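Peroxisomal acyl-coenzyme A oxidase 1 (Arabidopsis thaliana, PDB 1W07) catalyses the FAD-dependent, oxygen-consuming desaturation of long- and medium-chain acyl-CoAs to 2-trans-enoyl-CoAs in peroxisomal beta-oxidation, releasing hydrogen peroxide. Local coordinates at residues P46-S51 against L66-H71; Y98-W103 against N235-G240; G177-V182 against V206-L211; T227-G232 against E412-Y417. The protein carries 1 engineered substitution. All coordinates share one frame; numbering follows the deposited sequence.

Contact 1 of 4, residues P46-S51 against L66-H71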
loop_
_atom_site.group_PDB
_atom_site.type_symbol
_atom_site.label_atom_id
_atom_site.label_comp_id
_atom_site.label_asym_id
_atom_site.label_seq_id
_atom_site.Cartn_x
_atom_site.Cartn_y
_atom_site.Cartn_z
ATOM N N PRO B 46 24.442 9.214 19.319
ATOM C CA PRO B 46 23.290 8.772 20.116
ATOM C C PRO B 46 22.044 9.639 19.945
ATOM O O PRO B 46 20.922 9.144 19.984
ATOM C CB PRO B 46 23.821 8.824 21.547
ATOM C CG PRO B 46 25.284 8.576 21.375
ATOM C CD PRO B 46 25.620 9.417 20.181
ATOM N N VAL B 47 22.242 10.942 19.765
ATOM C CA VAL B 47 21.118 11.864 19.613
ATOM C C VAL B 47 20.286 11.517 18.371
ATOM O O VAL B 47 19.086 11.809 18.321
ATOM C CB VAL B 47 21.612 13.349 19.504
ATOM C CG1 VAL B 47 20.424 14.295 19.341
ATOM C CG2 VAL B 47 22.430 13.728 20.748
ATOM N N PHE B 48 20.910 10.877 17.383
ATOM C CA PHE B 48 20.209 10.542 16.141
ATOM C C PHE B 48 19.603 9.144 16.074
ATOM O O PHE B 48 19.317 8.627 14.993
ATOM C CB PHE B 48 21.146 10.768 14.952
ATOM C CG PHE B 48 21.565 12.210 14.768
ATOM C CD1 PHE B 48 22.824 12.525 14.251
ATOM C CD2 PHE B 48 20.698 13.254 15.095
ATOM C CE1 PHE B 48 23.215 13.855 14.063
ATOM C CE2 PHE B 48 21.078 14.595 14.910
ATOM C CZ PHE B 48 22.339 14.895 14.394
ATOM N N GLU B 49 19.403 8.545 17.241
ATOM C CA GLU B 49 18.791 7.233 17.324
ATOM C C GLU B 49 17.363 7.359 16.813
ATOM O O GLU B 49 16.699 8.362 17.087
ATOM C CB GLU B 49 18.778 6.758 18.783
ATOM C CG GLU B 49 17.935 5.517 19.013
ATOM C CD GLU B 49 17.803 5.164 20.483
ATOM O OE1 GLU B 49 17.615 6.086 21.307
ATOM O OE2 GLU B 49 17.861 3.959 20.811
ATOM N N LYS B 50 16.886 6.360 16.075
ATOM C CA LYS B 50 15.517 6.412 15.572
ATOM C C LYS B 50 14.812 5.063 15.521
ATOM O O LYS B 50 13.711 4.973 14.986
ATOM C CB LYS B 50 15.467 7.039 14.174
ATOM C CG LYS B 50 15.859 6.094 13.045
ATOM C CD LYS B 50 17.193 6.467 12.425
ATOM C CE LYS B 50 17.064 6.816 10.926
ATOM N NZ LYS B 50 16.679 5.732 9.946
ATOM N N SER B 51 15.428 4.013 16.065
ATOM C CA SER B 51 14.803 2.684 16.059
ATOM C C SER B 51 13.739 2.576 17.153
ATOM O O SER B 51 12.984 1.603 17.197
ATOM C CB SER B 51 15.861 1.589 16.261
ATOM O OG SER B 51 16.473 1.686 17.536
ATOM N N LEU B 66 12.678 18.272 17.641
ATOM C CA LEU B 66 13.234 19.608 17.841
ATOM C C LEU B 66 14.655 19.446 18.353
ATOM O O LEU B 66 15.549 20.179 17.935
ATOM C CB LEU B 66 12.398 20.402 18.843
ATOM C CG LEU B 66 10.945 20.650 18.416
ATOM C CD1 LEU B 66 10.269 21.582 19.434
ATOM C CD2 LEU B 66 10.902 21.228 16.981
ATOM N N ARG B 67 14.866 18.476 19.242
ATOM C CA ARG B 67 16.195 18.214 19.782
ATOM C C ARG B 67 17.169 17.823 18.677
ATOM O O ARG B 67 18.278 18.359 18.602
ATOM C CB ARG B 67 16.154 17.086 20.812
ATOM C CG ARG B 67 17.496 16.879 21.511
ATOM C CD ARG B 67 17.491 15.625 22.368
ATOM N NE ARG B 67 18.716 15.522 23.148
ATOM C CZ ARG B 67 19.249 14.371 23.550
ATOM N NH1 ARG B 67 18.668 13.215 23.242
ATOM N NH2 ARG B 67 20.373 14.376 24.257
ATOM N N LYS B 68 16.766 16.876 17.832
ATOM C CA LYS B 68 17.632 16.418 16.739
ATOM C C LYS B 68 17.983 17.558 15.794
ATOM O O LYS B 68 19.107 17.635 15.312
ATOM C CB LYS B 68 16.968 15.295 15.932
ATOM C CG LYS B 68 16.837 13.970 16.677
ATOM C CD LYS B 68 16.197 12.890 15.797
ATOM C CE LYS B 68 16.203 11.542 16.517
ATOM N NZ LYS B 68 15.539 10.444 15.757
ATOM N N CYS B 69 17.030 18.441 15.519
ATOM C CA CYS B 69 17.315 19.543 14.615
ATOM C C CYS B 69 18.307 20.525 15.244
ATOM O O CYS B 69 19.200 21.032 14.569
ATOM C CB CYS B 69 16.023 20.269 14.228
ATOM S SG CYS B 69 14.918 19.324 13.149
ATOM N N ALA B 70 18.146 20.782 16.537
ATOM C CA ALA B 70 19.022 21.704 17.250
ATOM C C ALA B 70 20.430 21.117 17.316
ATOM O O ALA B 70 21.427 21.825 17.151
ATOM C CB ALA B 70 18.487 21.951 18.654
ATOM N N HIS B 71 20.502 19.816 17.555
ATOM C CA HIS B 71 21.782 19.148 17.633
ATOM C C HIS B 71 22.464 19.219 16.270
ATOM O O HIS B 71 23.681 19.359 16.181
ATOM C CB HIS B 71 21.582 17.695 18.070
ATOM C CG HIS B 71 22.859 16.955 18.304
ATOM N ND1 HIS B 71 23.713 17.245 19.347
ATOM C CD2 HIS B 71 23.442 15.949 17.611
ATOM C CE1 HIS B 71 24.764 16.445 19.290
ATOM N NE2 HIS B 71 24.626 15.650 18.244
HETATM O O HOH W 1 17.482 10.334 13.651
#
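Val47 and Phe48 pack against Lys68 and His71, and the apolar and aromatic part of the contact centres on the imidazole. The CG2 methyl of Val47 sits over the middle of one face of the His71 ring, a CH-pi contact with CG2 3.8 Å from the ring centroid. Phe48 meets the same imidazole at its rim: the two rings form an offset edge-to-face pair, planes at 70° and centroids 5.3 Å apart, with the His71 edge turned to the Phe48 face. His71 thus has the valine methyl over a face and the phenylalanine at an edge, and its NE2 is hydrogen-bonded to Asp45, which helps to set the rotation of the ring.

Polar contacts are made by the amine of Lys68. With CG anti to the carbonyl carbon (chi1 -70°) and everything beyond it extended, the chain runs past Val47 O, from which CE lies 3.4 Å away, and delivers NZ to Glu49 O at 2.7 Å. That donor stands 37° above the carbonyl plane. NZ also donates to a water 2.9 Å away, and this water in turn donates to Phe48 O. The three partners of this buried amine, Glu49 O, the water and Gln95 OE1, are all uncharged.

The contact lays the loop after helix 29-43 on the flank of helix 58-78 in the all-helical N-terminal domain. Helix 98-113 lies against Leu66 and Cys69 of helix 58-78, while Tyr650 of the second subunit packs on Leu66, Arg67 and Ala70.

Contact 2 of 4, residues Y98-W103 against N235-G240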
loop_
_atom_site.group_PDB
_atom_site.type_symbol
_atom_site.label_atom_id
_atom_site.label_comp_id
_atom_site.label_asym_id
_atom_site.label_seq_id
_atom_site.Cartn_x
_atom_site.Cartn_y
_atom_site.Cartn_z
ATOM N N TYR B 98 10.422 20.452 10.423
ATOM C CA TYR B 98 10.228 21.793 9.898
ATOM C C TYR B 98 11.408 22.280 9.081
ATOM O O TYR B 98 11.244 23.040 8.127
ATOM C CB TYR B 98 9.963 22.767 11.046
ATOM C CG TYR B 98 11.169 23.015 11.914
ATOM C CD1 TYR B 98 12.047 24.062 11.633
ATOM C CD2 TYR B 98 11.429 22.218 13.022
ATOM C CE1 TYR B 98 13.149 24.313 12.440
ATOM C CE2 TYR B 98 12.529 22.453 13.835
ATOM C CZ TYR B 98 13.381 23.498 13.548
ATOM O OH TYR B 98 14.455 23.741 14.372
ATOM N N VAL B 99 12.598 21.841 9.470
ATOM C CA VAL B 99 13.817 22.231 8.785
ATOM C C VAL B 99 13.754 21.911 7.288
ATOM O O VAL B 99 14.310 22.647 6.469
ATOM C CB VAL B 99 15.051 21.516 9.399
ATOM C CG1 VAL B 99 16.282 21.780 8.562
ATOM C CG2 VAL B 99 15.286 22.014 10.819
ATOM N N ASP B 100 13.077 20.827 6.924
ATOM C CA ASP B 100 12.997 20.451 5.522
ATOM C C ASP B 100 12.266 21.502 4.695
ATOM O O ASP B 100 12.649 21.783 3.554
ATOM C CB ASP B 100 12.297 19.094 5.353
ATOM C CG ASP B 100 12.904 17.999 6.221
ATOM O OD1 ASP B 100 14.134 18.013 6.446
ATOM O OD2 ASP B 100 12.145 17.110 6.669
ATOM N N LEU B 101 11.212 22.080 5.265
ATOM C CA LEU B 101 10.435 23.084 4.546
ATOM C C LEU B 101 11.116 24.442 4.553
ATOM O O LEU B 101 11.010 25.199 3.589
ATOM C CB LEU B 101 9.025 23.198 5.131
ATOM C CG LEU B 101 8.010 22.120 4.736
ATOM C CD1 LEU B 101 7.902 22.062 3.221
ATOM C CD2 LEU B 101 8.421 20.759 5.278
ATOM N N HIS B 102 11.810 24.750 5.640
ATOM C CA HIS B 102 12.532 26.004 5.756
ATOM C C HIS B 102 13.554 26.117 4.619
ATOM O O HIS B 102 13.563 27.096 3.876
ATOM C CB HIS B 102 13.263 26.055 7.090
ATOM C CG HIS B 102 14.066 27.298 7.286
ATOM N ND1 HIS B 102 13.491 28.514 7.586
ATOM C CD2 HIS B 102 15.400 27.519 7.208
ATOM C CE1 HIS B 102 14.437 29.431 7.691
ATOM N NE2 HIS B 102 15.606 28.854 7.465
ATOM N N TRP B 103 14.413 25.104 4.491
ATOM C CA TRP B 103 15.450 25.069 3.458
ATOM C C TRP B 103 14.938 24.631 2.082
ATOM O O TRP B 103 15.448 25.071 1.049
ATOM C CB TRP B 103 16.576 24.113 3.871
ATOM C CG TRP B 103 17.367 24.537 5.080
ATOM C CD1 TRP B 103 17.693 23.761 6.155
ATOM C CD2 TRP B 103 17.948 25.821 5.322
ATOM N NE1 TRP B 103 18.438 24.481 7.052
ATOM C CE2 TRP B 103 18.614 25.750 6.566
ATOM C CE3 TRP B 103 17.973 27.028 4.609
ATOM C CZ2 TRP B 103 19.304 26.840 7.112
ATOM C CZ3 TRP B 103 18.655 28.115 5.153
ATOM C CH2 TRP B 103 19.312 28.011 6.394
ATOM N N ASN B 235 4.825 11.996 11.473
ATOM C CA ASN B 235 4.252 12.531 12.693
ATOM C C ASN B 235 5.231 13.371 13.507
ATOM O O ASN B 235 4.853 13.993 14.501
ATOM C CB ASN B 235 3.624 11.411 13.503
ATOM C CG ASN B 235 2.304 10.968 12.901
ATOM O OD1 ASN B 235 1.377 11.768 12.770
ATOM N ND2 ASN B 235 2.217 9.703 12.516
ATOM N N SER B 236 6.482 13.416 13.058
ATOM C CA SER B 236 7.500 14.234 13.704
ATOM C C SER B 236 7.387 15.630 13.079
ATOM O O SER B 236 7.955 16.600 13.590
ATOM C CB SER B 236 8.890 13.670 13.434
ATOM O OG SER B 236 9.087 13.459 12.050
ATOM N N MET B 237 6.658 15.712 11.965
ATOM C CA MET B 237 6.454 16.966 11.249
ATOM C C MET B 237 5.206 17.647 11.781
ATOM O O MET B 237 4.174 17.002 11.987
ATOM C CB MET B 237 6.281 16.706 9.745
ATOM C CG MET B 237 6.011 17.948 8.866
ATOM S SD MET B 237 7.492 18.982 8.599
ATOM C CE MET B 237 8.407 18.031 7.361
ATOM N N ASP B 238 5.303 18.949 12.023
ATOM C CA ASP B 238 4.150 19.690 12.504
ATOM C C ASP B 238 3.395 20.321 11.340
ATOM O O ASP B 238 3.532 21.519 11.080
ATOM C CB ASP B 238 4.568 20.778 13.506
ATOM C CG ASP B 238 5.653 21.684 12.969
ATOM O OD1 ASP B 238 5.549 22.913 13.171
ATOM O OD2 ASP B 238 6.624 21.175 12.359
ATOM N N ASN B 239 2.615 19.506 10.627
ATOM C CA ASN B 239 1.817 20.022 9.519
ATOM C C ASN B 239 0.679 20.782 10.172
ATOM O O ASN B 239 0.037 20.284 11.107
ATOM C CB ASN B 239 1.283 18.884 8.641
ATOM C CG ASN B 239 2.393 18.149 7.918
ATOM O OD1 ASN B 239 2.841 17.096 8.359
ATOM N ND2 ASN B 239 2.865 18.726 6.814
ATOM N N GLY B 240 0.422 21.996 9.711
ATOM C CA GLY B 240 -0.609 22.741 10.393
ATOM C C GLY B 240 -1.662 23.451 9.597
ATOM O O GLY B 240 -1.770 23.316 8.378
HETATM O O HOH W 2 8.783 19.659 12.813
#
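The junction between the helical N-terminal domain and the beta domain of the acyl-CoA dehydrogenase-like fold, beside the flavin pocket, is where Leu101 meets Met237. Leu101 belongs to the residues lining that pocket and touches FAD. Its CD2 methyl presses on Met237 CE at 3.4 Å, tighter than usual for two methyl carbons, and lies 3.9 Å from the sulfur SD. Met237 reaches the helix by a hooked chain: CG is anti to the backbone N, and bends at chi2 (75°) and chi3 (77°) then curl the thioether round. SD consequently rests 3.8 Å from Tyr98 N, and CE also approaches Asp100, whose carboxylate atom OD2 is hydrogen-bonded to Ala97 N.

No direct hydrogen bond crosses here; a single water does the polar work. It accepts from Tyr98 N at 3.0 Å and donates both to Asp238 OD2, 2.7 Å away, and to Ser236 O. The other carboxylate oxygen of Asp238, OD1, receives the backbone N-H groups of Lys181 and Val182, so the side chain that holds the water is itself held by the neighbouring loop.

Helix 98-113 lies here against the loop leading into strand 240-244. Helix 58-78 closes the adjoining side, with Phe73 on Tyr98 and Phe62 on Asp238, and Leu651 of the second subunit packs on Tyr98.

Contact 3 of 4, residues G177-V182 against V206-L211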
loop_
_atom_site.group_PDB
_atom_site.type_symbol
_atom_site.label_atom_id
_atom_site.label_comp_id
_atom_site.label_asym_id
_atom_site.label_seq_id
_atom_site.Cartn_x
_atom_site.Cartn_y
_atom_site.Cartn_z
ATOM N N GLY B 177 4.069 21.982 6.222
ATOM C CA GLY B 177 5.020 21.408 7.164
ATOM C C GLY B 177 5.752 22.517 7.909
ATOM O O GLY B 177 6.132 23.516 7.298
ATOM N N GLY B 178 5.929 22.347 9.221
ATOM C CA GLY B 178 6.628 23.328 10.040
ATOM C C GLY B 178 5.779 24.506 10.482
ATOM O O GLY B 178 6.225 25.388 11.227
ATOM N N LEU B 179 4.539 24.523 10.012
ATOM C CA LEU B 179 3.601 25.583 10.346
ATOM C C LEU B 179 2.915 25.332 11.679
ATOM O O LEU B 179 2.636 26.263 12.430
ATOM C CB LEU B 179 2.536 25.674 9.255
ATOM C CG LEU B 179 1.308 26.560 9.505
ATOM C CD1 LEU B 179 1.731 28.032 9.594
ATOM C CD2 LEU B 179 0.290 26.318 8.377
ATOM N N GLY B 180 2.639 24.064 11.966
ATOM C CA GLY B 180 1.934 23.711 13.186
ATOM C C GLY B 180 2.396 24.301 14.506
ATOM O O GLY B 180 1.578 24.802 15.280
ATOM N N LYS B 181 3.691 24.234 14.778
ATOM C CA LYS B 181 4.192 24.742 16.043
ATOM C C LYS B 181 5.529 25.464 15.968
ATOM O O LYS B 181 5.873 26.212 16.882
ATOM C CB LYS B 181 4.322 23.583 17.043
ATOM C CG LYS B 181 3.004 22.864 17.367
ATOM C CD LYS B 181 1.999 23.772 18.079
ATOM C CE LYS B 181 0.607 23.142 18.106
ATOM N NZ LYS B 181 -0.407 24.059 18.702
ATOM N N VAL B 182 6.266 25.292 14.873
ATOM C CA VAL B 182 7.591 25.885 14.788
ATOM C C VAL B 182 7.792 27.214 14.085
ATOM O O VAL B 182 8.326 28.148 14.683
ATOM C CB VAL B 182 8.574 24.874 14.174
ATOM C CG1 VAL B 182 10.020 25.441 14.171
ATOM C CG2 VAL B 182 8.477 23.574 14.954
ATOM N N VAL B 206 4.555 36.641 5.820
ATOM C CA VAL B 206 3.756 36.979 6.992
ATOM C C VAL B 206 4.362 36.396 8.265
ATOM O O VAL B 206 4.743 35.225 8.296
ATOM C CB VAL B 206 2.331 36.429 6.862
ATOM C CG1 VAL B 206 1.466 36.984 7.972
ATOM C CG2 VAL B 206 1.765 36.768 5.485
ATOM N N GLN B 207 4.460 37.213 9.312
ATOM C CA GLN B 207 5.002 36.739 10.581
ATOM C C GLN B 207 3.846 36.106 11.334
ATOM O O GLN B 207 2.781 36.709 11.476
ATOM C CB GLN B 207 5.600 37.894 11.394
ATOM C CG GLN B 207 6.013 37.486 12.801
ATOM C CD GLN B 207 6.886 38.519 13.499
ATOM O OE1 GLN B 207 6.965 39.675 13.082
ATOM N NE2 GLN B 207 7.543 38.100 14.572
ATOM N N LEU B 208 4.073 34.888 11.813
ATOM C CA LEU B 208 3.067 34.117 12.520
ATOM C C LEU B 208 3.215 34.167 14.034
ATOM O O LEU B 208 2.222 34.261 14.761
ATOM C CB LEU B 208 3.133 32.654 12.048
ATOM C CG LEU B 208 3.102 32.445 10.528
ATOM C CD1 LEU B 208 3.305 30.959 10.195
ATOM C CD2 LEU B 208 1.776 32.965 9.960
ATOM N N ARG B 209 4.457 34.091 14.499
ATOM C CA ARG B 209 4.730 34.085 15.924
ATOM C C ARG B 209 5.799 35.086 16.333
ATOM O O ARG B 209 6.710 35.410 15.569
ATOM C CB ARG B 209 5.188 32.697 16.376
ATOM C CG ARG B 209 4.177 31.578 16.168
ATOM C CD ARG B 209 4.806 30.228 16.518
ATOM N NE ARG B 209 3.937 29.105 16.179
ATOM C CZ ARG B 209 2.943 28.659 16.937
ATOM N NH1 ARG B 209 2.675 29.234 18.106
ATOM N NH2 ARG B 209 2.211 27.633 16.519
ATOM N N SER B 210 5.694 35.551 17.567
ATOM C CA SER B 210 6.645 36.495 18.120
ATOM C C SER B 210 8.008 35.841 18.258
ATOM O O SER B 210 8.104 34.670 18.602
ATOM C CB SER B 210 6.156 36.971 19.485
ATOM O OG SER B 210 7.247 37.330 20.301
ATOM N N LEU B 211 9.060 36.611 17.997
ATOM C CA LEU B 211 10.417 36.100 18.117
ATOM C C LEU B 211 10.925 36.204 19.556
ATOM O O LEU B 211 12.094 35.932 19.820
ATOM C CB LEU B 211 11.359 36.866 17.182
ATOM C CG LEU B 211 11.069 36.744 15.681
ATOM C CD1 LEU B 211 11.983 37.687 14.911
ATOM C CD2 LEU B 211 11.266 35.299 15.222
HETATM O O HOH W 3 3.876 28.461 13.809
HETATM O O HOH W 4 0.480 26.794 18.257
#
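Arg209 reaches toward the loop of Lys181 from a CB already directed at it, with CG anti to the carbonyl carbon (chi1 -61°) and the chain extended from CG to NE. CD comes within 4.2 Å of Lys181 O, and the same oxygen lies over one face of the guanidinium, 3.6 Å from NE; its hydrogen-bond partner is His214 NE2. NE points to a water that also donates to Leu179 O, though the modelled N-to-water distance is too short to be taken literally. At the tip, NH1 makes a weak hydrogen bond to His214 O. NH2 lies 3.2 Å from Gly180 O, which is at the edge of the group, and donates to a second water in the guanidinium plane. Lys181 NZ donates to that water as well, although its stronger partner is Asn639 of the second subunit.

In this beta domain of the acyl-CoA dehydrogenase-like fold, the contact joins the residues just after strand 197-207 to the loop between strands 173-174 and 185-194, whose Gly177 binds FAD through its backbone N. Beside the arginine, the Leu179 and Leu208 side chains cross at about a right angle, their CD1 methyls closely pressed at 3.4 Å. Leu242 of strand 240-244 packs against both leucines.

Contact 4 of 4, residues T227-G232 against E412-Y417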
loop_
_atom_site.group_PDB
_atom_site.type_symbol
_atom_site.label_atom_id
_atom_site.label_comp_id
_atom_site.label_asym_id
_atom_site.label_seq_id
_atom_site.Cartn_x
_atom_site.Cartn_y
_atom_site.Cartn_z
ATOM N N THR B 227 -2.736 13.677 13.752
ATOM C CA THR B 227 -1.906 12.509 13.518
ATOM C C THR B 227 -2.094 11.955 12.114
ATOM O O THR B 227 -3.208 11.887 11.590
ATOM C CB THR B 227 -2.195 11.405 14.571
ATOM O OG1 THR B 227 -1.894 11.919 15.869
ATOM C CG2 THR B 227 -1.333 10.169 14.319
ATOM N N LYS B 228 -0.989 11.548 11.506
ATOM C CA LYS B 228 -1.008 11.032 10.150
ATOM C C LYS B 228 -0.690 9.544 10.077
ATOM O O LYS B 228 -0.263 8.922 11.045
ATOM C CB LYS B 228 -0.004 11.824 9.301
ATOM C CG LYS B 228 -0.440 13.284 9.055
ATOM C CD LYS B 228 0.707 14.293 9.120
ATOM C CE LYS B 228 1.345 14.322 10.496
ATOM N NZ LYS B 228 2.318 15.436 10.607
ATOM N N MET B 229 -0.914 8.982 8.904
ATOM C CA MET B 229 -0.662 7.583 8.630
ATOM C C MET B 229 0.704 7.077 9.107
ATOM O O MET B 229 1.744 7.670 8.813
ATOM C CB MET B 229 -0.794 7.379 7.119
ATOM C CG MET B 229 -0.370 6.029 6.602
ATOM S SD MET B 229 -0.632 5.890 4.821
ATOM C CE MET B 229 0.060 4.249 4.564
ATOM N N GLY B 230 0.679 5.968 9.841
ATOM C CA GLY B 230 1.906 5.335 10.300
ATOM C C GLY B 230 2.468 5.714 11.657
ATOM O O GLY B 230 2.234 6.812 12.157
ATOM N N ASN B 231 3.207 4.787 12.260
ATOM C CA ASN B 231 3.849 5.032 13.548
ATOM C C ASN B 231 5.159 5.757 13.266
ATOM O O ASN B 231 6.031 5.217 12.596
ATOM C CB ASN B 231 4.139 3.715 14.253
ATOM C CG ASN B 231 2.886 3.010 14.677
ATOM O OD1 ASN B 231 2.101 3.541 15.462
ATOM N ND2 ASN B 231 2.680 1.808 14.162
ATOM N N GLY B 232 5.302 6.970 13.789
ATOM C CA GLY B 232 6.496 7.752 13.532
ATOM C C GLY B 232 6.267 8.459 12.207
ATOM O O GLY B 232 5.345 9.268 12.077
ATOM N N GLU B 412 6.999 1.865 8.250
ATOM C CA GLU B 412 7.218 3.295 8.357
ATOM C C GLU B 412 7.700 3.903 7.033
ATOM O O GLU B 412 7.283 5.005 6.661
ATOM C CB GLU B 412 8.224 3.613 9.468
ATOM C CG GLU B 412 8.361 5.120 9.701
ATOM C CD GLU B 412 9.485 5.477 10.653
ATOM O OE1 GLU B 412 10.540 4.807 10.614
ATOM O OE2 GLU B 412 9.330 6.447 11.418
ATOM N N LEU B 413 8.568 3.197 6.310
ATOM C CA LEU B 413 9.079 3.729 5.059
ATOM C C LEU B 413 7.950 4.018 4.060
ATOM O O LEU B 413 7.953 5.041 3.371
ATOM C CB LEU B 413 10.097 2.758 4.458
ATOM C CG LEU B 413 10.757 3.206 3.141
ATOM C CD1 LEU B 413 11.526 4.512 3.362
ATOM C CD2 LEU B 413 11.681 2.102 2.624
ATOM N N PHE B 414 6.977 3.120 3.988
ATOM C CA PHE B 414 5.846 3.294 3.093
ATOM C C PHE B 414 5.024 4.507 3.522
ATOM O O PHE B 414 4.697 5.391 2.711
ATOM C CB PHE B 414 4.954 2.048 3.123
ATOM C CG PHE B 414 3.723 2.161 2.252
ATOM C CD1 PHE B 414 3.830 2.168 0.864
ATOM C CD2 PHE B 414 2.463 2.281 2.820
ATOM C CE1 PHE B 414 2.709 2.294 0.049
ATOM C CE2 PHE B 414 1.319 2.410 2.010
ATOM C CZ PHE B 414 1.443 2.417 0.624
ATOM N N ALA B 415 4.685 4.555 4.801
ATOM C CA ALA B 415 3.887 5.658 5.319
ATOM C C ALA B 415 4.596 7.003 5.133
ATOM O O ALA B 415 3.975 7.981 4.718
ATOM C CB ALA B 415 3.578 5.410 6.798
ATOM N N VAL B 416 5.894 7.064 5.410
ATOM C CA VAL B 416 6.599 8.329 5.270
ATOM C C VAL B 416 6.773 8.735 3.801
ATOM O O VAL B 416 6.817 9.931 3.478
ATOM C CB VAL B 416 7.979 8.279 5.974
ATOM C CG1 VAL B 416 8.995 7.518 5.123
ATOM C CG2 VAL B 416 8.451 9.691 6.279
ATOM N N TYR B 417 6.838 7.746 2.906
ATOM C CA TYR B 417 7.022 8.028 1.481
ATOM C C TYR B 417 5.766 8.431 0.681
ATOM O O TYR B 417 5.848 9.326 -0.173
ATOM C CB TYR B 417 7.663 6.834 0.762
ATOM C CG TYR B 417 7.964 7.158 -0.687
ATOM C CD1 TYR B 417 9.075 7.944 -1.022
ATOM C CD2 TYR B 417 7.079 6.800 -1.711
ATOM C CE1 TYR B 417 9.287 8.370 -2.320
ATOM C CE2 TYR B 417 7.287 7.233 -3.027
ATOM C CZ TYR B 417 8.394 8.017 -3.318
ATOM O OH TYR B 417 8.641 8.436 -4.607
#
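Met229 and Ala415 meet where the beta domain of this acyl-CoA dehydrogenase-like fold abuts the first C-terminal helical domain (C-alpha1): a loop between strands 220-224 and 240-244 runs along the short helix 410-417. The packing is mostly apolar. Met229 sends a fully extended chain across the helix, CG anti to the backbone N (chi1 171°) and both later torsions close to 180°, which carries its methyl to Phe414. There CE approaches the ring obliquely, 3.4 Å from CE2 and 3.6 Å from CD2. Partway along, Met229 CG passes Ala415 CB at 4.0 Å.

Backbone also packs directly on the helix. Ala415 CB faces Met229 O at 3.5 Å and Gly230 CA at 3.9 Å, the glycine backbone lying directly on the methyl. The carbonyl oxygen of Ala415 is taken by Tyr404 OH of the second subunit. Asn231 ND2 is hydrogen-bonded to Gly230 O of the second subunit, and the reciprocal bond is weak, so the loop lies at the dimer interface.

Glu412 brings a carboxylate to the loop without a direct hydrogen bond to 227-232. Its extended side chain runs beside Asn231 O, which is hydrogen-bonded to Trp406 NE1. Outside the two segments, OE2 forms a salt bridge with Arg53 and accepts a hydrogen bond from Ala233 N; that oxygen ends 3.7 Å from Gly232 C.

From the N terminus, contact 1 closes a short loop within the N-terminal helical domain, bringing the turn after helix 29-43 back onto helix 58-78. Helix 98-113 then opens contact 2, whose long loop ends in 235-240 and joins the helical to the beta domain. Contact 3 falls wholly within that loop, joining two loops of the beta domain. Contact 4 crosses contact 2: it starts at 227-232, before contact 2 has closed, and ends on helix 410-417 of the first C-terminal helical domain (C-alpha1). Residues 235-240 touch both 177-182 and 227-232, and 98-103 packs on 66-71, making contact 2 the hub. All four reach the second subunit.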